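Local coordinates for purine phosphoribosyltransferase (Pyrococcus horikoshii, PDB 1VDM), which probably transfers phosphoribosyl groups to or from purine bases, acting as a type I phosphoribosyltransferase, at residues Asp12-Arg23 against Pro40-Leu48. Sequence-based numbering, arbitrary orientation.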
# COMPACT_ATOMS: atom_id res chain seq x y z
N ASP G 12 -18.74 -23.38 3.56
CA ASP G 12 -17.29 -23.60 3.57
C ASP G 12 -16.93 -24.77 4.49
O ASP G 12 -16.21 -25.68 4.09
CB ASP G 12 -16.54 -22.33 4.00
CG ASP G 12 -16.02 -21.52 2.82
OD1 ASP G 12 -15.72 -22.11 1.76
OD2 ASP G 12 -15.90 -20.28 2.96
N ARG G 13 -17.45 -24.75 5.71
CA ARG G 13 -17.17 -25.84 6.64
C ARG G 13 -17.66 -27.19 6.11
O ARG G 13 -17.02 -28.23 6.31
CB ARG G 13 -17.81 -25.56 7.99
CG ARG G 13 -17.09 -24.52 8.79
CD ARG G 13 -17.74 -24.38 10.14
NE ARG G 13 -18.92 -23.52 10.10
CZ ARG G 13 -19.68 -23.26 11.16
NH1 ARG G 13 -19.38 -23.79 12.34
NH2 ARG G 13 -20.69 -22.42 11.05
N ALA G 14 -18.80 -27.18 5.42
CA ALA G 14 -19.37 -28.39 4.87
C ALA G 14 -18.47 -28.91 3.76
O ALA G 14 -18.25 -30.12 3.64
CB ALA G 14 -20.76 -28.13 4.32
N ILE G 15 -17.97 -28.00 2.94
CA ILE G 15 -17.09 -28.38 1.84
C ILE G 15 -15.76 -28.92 2.36
O ILE G 15 -15.22 -29.86 1.80
CB ILE G 15 -16.80 -27.18 0.91
CG1 ILE G 15 -18.06 -26.82 0.13
CG2 ILE G 15 -15.67 -27.52 -0.05
CD1 ILE G 15 -17.87 -25.63 -0.78
N PHE G 16 -15.25 -28.33 3.44
CA PHE G 16 -13.99 -28.78 4.02
C PHE G 16 -14.13 -30.19 4.58
O PHE G 16 -13.22 -31.02 4.44
CB PHE G 16 -13.49 -27.82 5.11
CG PHE G 16 -12.65 -26.68 4.58
CD1 PHE G 16 -11.45 -26.93 3.90
CD2 PHE G 16 -13.07 -25.35 4.71
CE1 PHE G 16 -10.68 -25.87 3.36
CE2 PHE G 16 -12.31 -24.29 4.17
CZ PHE G 16 -11.11 -24.56 3.50
N ALA G 17 -15.28 -30.46 5.19
CA ALA G 17 -15.56 -31.78 5.76
C ALA G 17 -15.63 -32.83 4.65
O ALA G 17 -15.07 -33.92 4.77
CB ALA G 17 -16.88 -31.74 6.53
N LEU G 18 -16.30 -32.49 3.57
CA LEU G 18 -16.42 -33.40 2.45
C LEU G 18 -15.05 -33.69 1.88
O LEU G 18 -14.72 -34.84 1.58
CB LEU G 18 -17.33 -32.79 1.37
CG LEU G 18 -18.78 -32.59 1.80
CD1 LEU G 18 -19.52 -31.66 0.84
CD2 LEU G 18 -19.48 -33.95 1.87
N ALA G 19 -14.23 -32.65 1.74
CA ALA G 19 -12.88 -32.79 1.20
C ALA G 19 -12.09 -33.86 1.94
O ALA G 19 -11.53 -34.76 1.32
CB ALA G 19 -12.15 -31.46 1.28
N GLU G 20 -12.03 -33.76 3.27
CA GLU G 20 -11.29 -34.73 4.06
C GLU G 20 -11.73 -36.16 3.74
O GLU G 20 -10.90 -37.08 3.69
CB GLU G 20 -11.43 -34.45 5.56
CG GLU G 20 -10.48 -35.27 6.45
CD GLU G 20 -9.00 -35.15 6.05
OE1 GLU G 20 -8.49 -34.00 6.00
OE2 GLU G 20 -8.35 -36.19 5.79
N LYS G 21 -13.03 -36.34 3.53
CA LYS G 21 -13.59 -37.66 3.22
C LYS G 21 -13.27 -38.06 1.78
O LYS G 21 -12.98 -39.22 1.51
CB LYS G 21 -15.10 -37.66 3.43
CG LYS G 21 -15.57 -38.55 4.56
CD LYS G 21 -14.93 -38.16 5.89
CE LYS G 21 -15.23 -39.19 6.97
NZ LYS G 21 -14.63 -38.81 8.28
N LEU G 22 -13.34 -37.10 0.86
CA LEU G 22 -13.04 -37.40 -0.53
C LEU G 22 -11.55 -37.71 -0.73
O LEU G 22 -11.16 -38.31 -1.73
CB LEU G 22 -13.45 -36.24 -1.44
CG LEU G 22 -14.95 -36.05 -1.73
CD1 LEU G 22 -15.16 -34.82 -2.61
CD2 LEU G 22 -15.48 -37.30 -2.41
N ARG G 23 -10.72 -37.30 0.23
CA ARG G 23 -9.28 -37.55 0.15
C ARG G 23 -8.99 -39.04 0.21
O ARG G 23 -8.06 -39.53 -0.44
CB ARG G 23 -8.53 -36.83 1.28
CG ARG G 23 -8.43 -35.32 1.08
CD ARG G 23 -7.13 -34.74 1.64
NE ARG G 23 -6.97 -33.34 1.26
CZ ARG G 23 -7.59 -32.32 1.85
NH1 ARG G 23 -8.42 -32.53 2.87
NH2 ARG G 23 -7.38 -31.08 1.42
N PRO G 40 -19.75 -25.84 -4.74
CA PRO G 40 -18.94 -26.84 -4.03
C PRO G 40 -17.91 -27.48 -4.97
O PRO G 40 -16.79 -27.80 -4.56
CB PRO G 40 -19.97 -27.86 -3.55
CG PRO G 40 -21.26 -27.09 -3.52
CD PRO G 40 -21.16 -26.25 -4.76
N ALA G 41 -18.30 -27.65 -6.24
CA ALA G 41 -17.44 -28.26 -7.25
C ALA G 41 -16.13 -27.51 -7.44
O ALA G 41 -15.05 -28.10 -7.34
CB ALA G 41 -18.18 -28.34 -8.58
N VAL G 42 -16.21 -26.21 -7.72
CA VAL G 42 -15.03 -25.38 -7.91
C VAL G 42 -14.14 -25.45 -6.67
O VAL G 42 -12.94 -25.69 -6.78
CB VAL G 42 -15.41 -23.90 -8.20
CG1 VAL G 42 -14.21 -22.99 -8.00
CG2 VAL G 42 -15.89 -23.78 -9.63
N ARG G 43 -14.73 -25.24 -5.50
CA ARG G 43 -13.98 -25.30 -4.26
C ARG G 43 -13.29 -26.65 -4.07
O ARG G 43 -12.11 -26.70 -3.70
CB ARG G 43 -14.90 -24.99 -3.07
CG ARG G 43 -15.17 -23.51 -2.87
CD ARG G 43 -14.74 -23.08 -1.47
NE ARG G 43 -13.36 -23.51 -1.22
CZ ARG G 43 -12.81 -23.61 -0.01
NH1 ARG G 43 -13.52 -23.31 1.06
NH2 ARG G 43 -11.56 -24.03 0.11
N LEU G 44 -14.00 -27.74 -4.33
CA LEU G 44 -13.41 -29.07 -4.19
C LEU G 44 -12.30 -29.30 -5.22
O LEU G 44 -11.33 -30.03 -4.96
CB LEU G 44 -14.48 -30.16 -4.32
CG LEU G 44 -15.43 -30.35 -3.13
CD1 LEU G 44 -16.52 -31.36 -3.51
CD2 LEU G 44 -14.66 -30.84 -1.91
N SER G 45 -12.43 -28.69 -6.39
CA SER G 45 -11.42 -28.83 -7.43
C SER G 45 -10.09 -28.26 -6.92
O SER G 45 -9.03 -28.83 -7.16
CB SER G 45 -11.83 -28.08 -8.69
OG SER G 45 -10.84 -28.22 -9.69
N HIS G 46 -10.17 -27.13 -6.21
CA HIS G 46 -9.00 -26.47 -5.64
C HIS G 46 -8.46 -27.24 -4.43
O HIS G 46 -7.29 -27.60 -4.40
CB HIS G 46 -9.36 -25.04 -5.21
CG HIS G 46 -9.53 -24.08 -6.35
ND1 HIS G 46 -8.46 -23.53 -7.02
CD2 HIS G 46 -10.64 -23.58 -6.94
CE1 HIS G 46 -8.90 -22.72 -7.97
NE2 HIS G 46 -10.22 -22.73 -7.95
N ILE G 47 -9.32 -27.49 -3.45
CA ILE G 47 -8.95 -28.20 -2.23
C ILE G 47 -8.34 -29.59 -2.42
O ILE G 47 -7.58 -30.06 -1.58
CB ILE G 47 -10.16 -28.36 -1.28
CG1 ILE G 47 -10.81 -27.00 -1.01
CG2 ILE G 47 -9.71 -28.97 0.04
CD1 ILE G 47 -11.98 -27.07 -0.05
N LEU G 48 -8.67 -30.25 -3.52
CA LEU G 48 -8.14 -31.59 -3.77
C LEU G 48 -6.97 -31.65 -4.75
O LEU G 48 -6.77 -32.68 -5.41
CB LEU G 48 -9.27 -32.50 -4.25
CG LEU G 48 -10.41 -32.77 -3.26
CD1 LEU G 48 -11.47 -33.60 -3.95
CD2 LEU G 48 -9.89 -33.48 -2.03
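Arg43 reaches from helix 38-47 to Asp12 on helix 8-23. Arg43 CB packs on Ile15 CD1 at 3.8 Å; CG stays near that methyl, and CD, still touching it, comes up to Asp12 OD1. Bends at chi2 (-122°) and chi3 then carry the guanidinium to the carboxylate, where Arg43 NH1 gives Asp12 OD1 a 2.6 Å salt-bridging hydrogen bond, coming from above the carboxylate plane. Arg43 NH2 ends 3.5 Å from Phe16 CZ, ring and guanidinium planes 80° apart. A leucine in place of Arg43 would probably leave Asp12 OD1 without this positive partner and remove the guanidinium that lies against the Phe16 ring. Both helices belong to the phosphoribosyltransferase fold, lying together against its central sheet, where Leu22 and Leu44 touch strand 85-90; the axes of segments 12-23 and 40-47 cross at -49°. Knobs-into-holes packing joins them: Ile15 sits among Pro40, Arg43, Leu44 and Ile47, while Ile47 fits between Ile15, Phe16, Ala19 and Arg23. Ile47 CD1 meets Ile15 CG2 at 3.7 Å, and Ile47 CG2 rests on Ala19 CB. Farther along, Leu22 CD1 touches Leu44 CD1 at 3.8 Å, and Arg23 NH2 makes a weak hydrogen bond to Ile47 O. Phe16 also stacks on Phe16 of a neighbouring subunit.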